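Local coordinates for flagella basal body P-ring formation protein flgA (Salmonella typhimurium, PDB 3TEE), which takes part in assembly of the flagellar P-ring in the periplasm, probably as a chaperone or modulator of the process, at residues Ala72-Ala80 and Thr108-Gln116. Residues are numbered along the deposited sequence; the frame is centred on the assembly and turned at random.
Sequences ATGNYVAVA and TVLDIRQIQ
Near its C-terminal end, the long strand 62-79 meets the loop between strands 94-100 and 118-120 through one backbone hydrogen bond and a set of apolar contacts, set where Val-77 turns its side chain toward the loop. Val-77 N donates to Val-109 O at 2.9 Å, nearly straight at 171°. With CG1 anti to its backbone N (chi1 -179°), Val-77 spreads both methyls over the loop: CG2 lies 3.7 Å from CG1 of Val-109, whose side chain runs alongside and points the same way, while the side chain of Ile-112 crosses at about a right angle, its CD1 3.9 Å from the same CG2. The other branch, Val-77 CG1, comes 4.2 Å from Ile-115 CG1. Ile-112 and Ile-115 belong to the 3-10 segment 112-115, which an Asx turn introduces: Asp-111 OD2 accepts from Arg-113 N at 3.1 Å. Within this chaperone family region, probably SAF-like, the loop packs against strand 62-79, whose neighbour 94-100 bonds the backbone of Tyr-76 through Lys-97. One residue before Val-77, Tyr-76 CB packs 3.7 Å from Leu-110 CD2, and Tyr-76 CD1 meets Thr-108 CG2 obliquely at 4.0 Å. A chi1 of -65° sets that methyl by the ring while Thr-108 OG1 bonds Pro-105 O.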
loop_
_atom_site.group_PDB
_atom_site.type_symbol
_atom_site.label_atom_id
_atom_site.label_comp_id
_atom_site.label_asym_id
_atom_site.label_seq_id
_atom_site.Cartn_x
_atom_site.Cartn_y
_atom_site.Cartn_z
ATOM N N ALA A 72 12.885 10.914 12.679
ATOM C CA ALA A 72 11.444 11.166 12.787
ATOM C C ALA A 72 10.835 10.082 13.643
ATOM O O ALA A 72 11.048 8.899 13.362
ATOM C CB ALA A 72 10.785 11.203 11.404
ATOM N N THR A 73 10.184 10.475 14.752
ATOM C CA THR A 73 9.533 9.530 15.683
ATOM C C THR A 73 8.023 9.661 15.494
ATOM O O THR A 73 7.507 10.770 15.377
ATOM C CB THR A 73 9.989 9.742 17.152
ATOM O OG1 THR A 73 11.403 9.598 17.223
ATOM C CG2 THR A 73 9.376 8.722 18.128
ATOM N N GLY A 74 7.351 8.516 15.404
ATOM C CA GLY A 74 5.917 8.465 15.198
ATOM C C GLY A 74 5.416 7.037 15.245
ATOM O O GLY A 74 6.162 6.106 15.579
ATOM N N ASN A 75 4.126 6.869 14.915
ATOM C CA ASN A 75 3.475 5.574 14.970
ATOM C C ASN A 75 3.671 4.737 13.703
ATOM O O ASN A 75 3.814 5.250 12.584
ATOM C CB ASN A 75 1.973 5.729 15.339
ATOM C CG ASN A 75 1.724 6.112 16.794
ATOM O OD1 ASN A 75 2.489 5.780 17.700
ATOM N ND2 ASN A 75 0.619 6.779 17.069
ATOM N N TYR A 76 3.747 3.430 13.908
ATOM C CA TYR A 76 3.849 2.464 12.822
ATOM C C TYR A 76 3.113 1.209 13.301
ATOM O O TYR A 76 2.855 1.059 14.496
ATOM C CB TYR A 76 5.315 2.170 12.450
ATOM C CG TYR A 76 6.117 1.491 13.533
ATOM C CD1 TYR A 76 6.218 0.100 13.585
ATOM C CD2 TYR A 76 6.786 2.235 14.504
ATOM C CE1 TYR A 76 6.984 -0.530 14.559
ATOM C CE2 TYR A 76 7.515 1.614 15.509
ATOM C CZ TYR A 76 7.609 0.230 15.531
ATOM O OH TYR A 76 8.347 -0.389 16.488
ATOM N N VAL A 77 2.773 0.343 12.373
ATOM C CA VAL A 77 2.026 -0.869 12.678
ATOM C C VAL A 77 3.033 -1.967 13.023
ATOM O O VAL A 77 3.947 -2.234 12.243
ATOM C CB VAL A 77 1.051 -1.247 11.513
ATOM C CG1 VAL A 77 0.251 -2.518 11.845
ATOM C CG2 VAL A 77 0.095 -0.080 11.200
ATOM N N ALA A 78 2.837 -2.614 14.190
ATOM C CA ALA A 78 3.654 -3.721 14.686
ATOM C C ALA A 78 2.743 -4.907 15.058
ATOM O O ALA A 78 1.572 -4.729 15.393
ATOM C CB ALA A 78 4.452 -3.278 15.923
ATOM N N VAL A 79 3.302 -6.107 15.034
ATOM C CA VAL A 79 2.612 -7.346 15.446
ATOM C C VAL A 79 2.447 -7.312 16.991
ATOM O O VAL A 79 3.402 -6.966 17.714
ATOM C CB VAL A 79 3.423 -8.564 14.975
ATOM C CG1 VAL A 79 2.743 -9.875 15.377
ATOM C CG2 VAL A 79 3.590 -8.517 13.445
ATOM N N ALA A 80 1.223 -7.561 17.472
ATOM C CA ALA A 80 0.900 -7.555 18.909
ATOM C C ALA A 80 0.712 -8.972 19.477
ATOM O O ALA A 80 0.717 -9.126 20.698
ATOM C CB ALA A 80 -0.363 -6.740 19.166
ATOM N N THR A 108 7.409 -0.369 5.858
ATOM C CA THR A 108 6.657 -0.659 7.081
ATOM C C THR A 108 5.351 0.113 6.946
ATOM O O THR A 108 5.364 1.295 6.568
ATOM C CB THR A 108 7.432 -0.228 8.351
ATOM O OG1 THR A 108 8.609 -1.020 8.457
ATOM C CG2 THR A 108 6.592 -0.376 9.642
ATOM N N VAL A 109 4.233 -0.539 7.283
ATOM C CA VAL A 109 2.921 0.096 7.275
ATOM C C VAL A 109 2.881 1.146 8.400
ATOM O O VAL A 109 3.249 0.846 9.538
ATOM C CB VAL A 109 1.773 -0.943 7.406
ATOM C CG1 VAL A 109 0.419 -0.242 7.471
ATOM C CG2 VAL A 109 1.801 -1.947 6.254
ATOM N N LEU A 110 2.449 2.377 8.082
ATOM C CA LEU A 110 2.394 3.435 9.092
ATOM C C LEU A 110 0.972 3.728 9.533
ATOM O O LEU A 110 0.729 4.104 10.687
ATOM C CB LEU A 110 3.073 4.721 8.583
ATOM C CG LEU A 110 4.522 4.603 8.113
ATOM C CD1 LEU A 110 5.023 5.931 7.593
ATOM C CD2 LEU A 110 5.440 4.046 9.216
ATOM N N ASP A 111 0.037 3.526 8.617
ATOM C CA ASP A 111 -1.373 3.804 8.813
ATOM C C ASP A 111 -2.116 2.508 9.024
ATOM O O ASP A 111 -2.136 1.664 8.137
ATOM C CB ASP A 111 -1.896 4.570 7.587
ATOM C CG ASP A 111 -3.393 4.780 7.500
ATOM O OD1 ASP A 111 -3.893 4.972 6.372
ATOM O OD2 ASP A 111 -4.064 4.779 8.563
ATOM N N ILE A 112 -2.743 2.366 10.192
ATOM C CA ILE A 112 -3.513 1.194 10.595
ATOM C C ILE A 112 -4.640 0.841 9.592
ATOM O O ILE A 112 -5.027 -0.318 9.491
ATOM C CB ILE A 112 -4.026 1.404 12.047
ATOM C CG1 ILE A 112 -4.413 0.094 12.751
ATOM C CG2 ILE A 112 -5.134 2.472 12.120
ATOM C CD1 ILE A 112 -3.219 -0.795 13.192
ATOM N N ARG A 113 -5.124 1.831 8.822
ATOM C CA ARG A 113 -6.180 1.612 7.818
ATOM C C ARG A 113 -5.688 0.745 6.657
ATOM O O ARG A 113 -6.482 -0.024 6.115
ATOM C CB ARG A 113 -6.760 2.949 7.318
ATOM C CG ARG A 113 -7.474 3.738 8.419
ATOM C CD ARG A 113 -8.043 5.053 7.922
ATOM N NE ARG A 113 -7.037 6.118 7.870
ATOM C CZ ARG A 113 -6.456 6.554 6.757
ATOM N NH1 ARG A 113 -6.747 6.001 5.584
ATOM N NH2 ARG A 113 -5.556 7.529 6.809
ATOM N N GLN A 114 -4.376 0.811 6.323
ATOM C CA GLN A 114 -3.752 0.002 5.259
ATOM C C GLN A 114 -3.809 -1.515 5.544
ATOM O O GLN A 114 -3.622 -2.299 4.616
ATOM C CB GLN A 114 -2.269 0.391 5.037
ATOM C CG GLN A 114 -1.952 1.868 4.748
ATOM C CD GLN A 114 -0.459 2.058 4.533
ATOM O OE1 GLN A 114 0.120 1.478 3.601
ATOM N NE2 GLN A 114 0.217 2.853 5.401
ATOM N N ILE A 115 -3.990 -1.930 6.820
ATOM C CA ILE A 115 -4.026 -3.348 7.207
ATOM C C ILE A 115 -5.441 -3.948 7.315
ATOM O O ILE A 115 -5.603 -5.086 7.757
ATOM C CB ILE A 115 -3.030 -3.757 8.351
ATOM C CG1 ILE A 115 -3.287 -3.036 9.692
ATOM C CG2 ILE A 115 -1.584 -3.570 7.911
ATOM C CD1 ILE A 115 -4.545 -3.493 10.516
ATOM N N GLN A 116 -6.463 -3.177 6.904
ATOM C CA GLN A 116 -7.851 -3.641 6.874
ATOM C C GLN A 116 -7.956 -4.748 5.817
ATOM O O GLN A 116 -7.434 -4.595 4.715
ATOM C CB GLN A 116 -8.808 -2.481 6.553
ATOM C CG GLN A 116 -9.038 -1.536 7.737
ATOM C CD GLN A 116 -10.037 -0.446 7.422
ATOM O OE1 GLN A 116 -11.062 -0.668 6.762
ATOM N NE2 GLN A 116 -9.776 0.753 7.921
#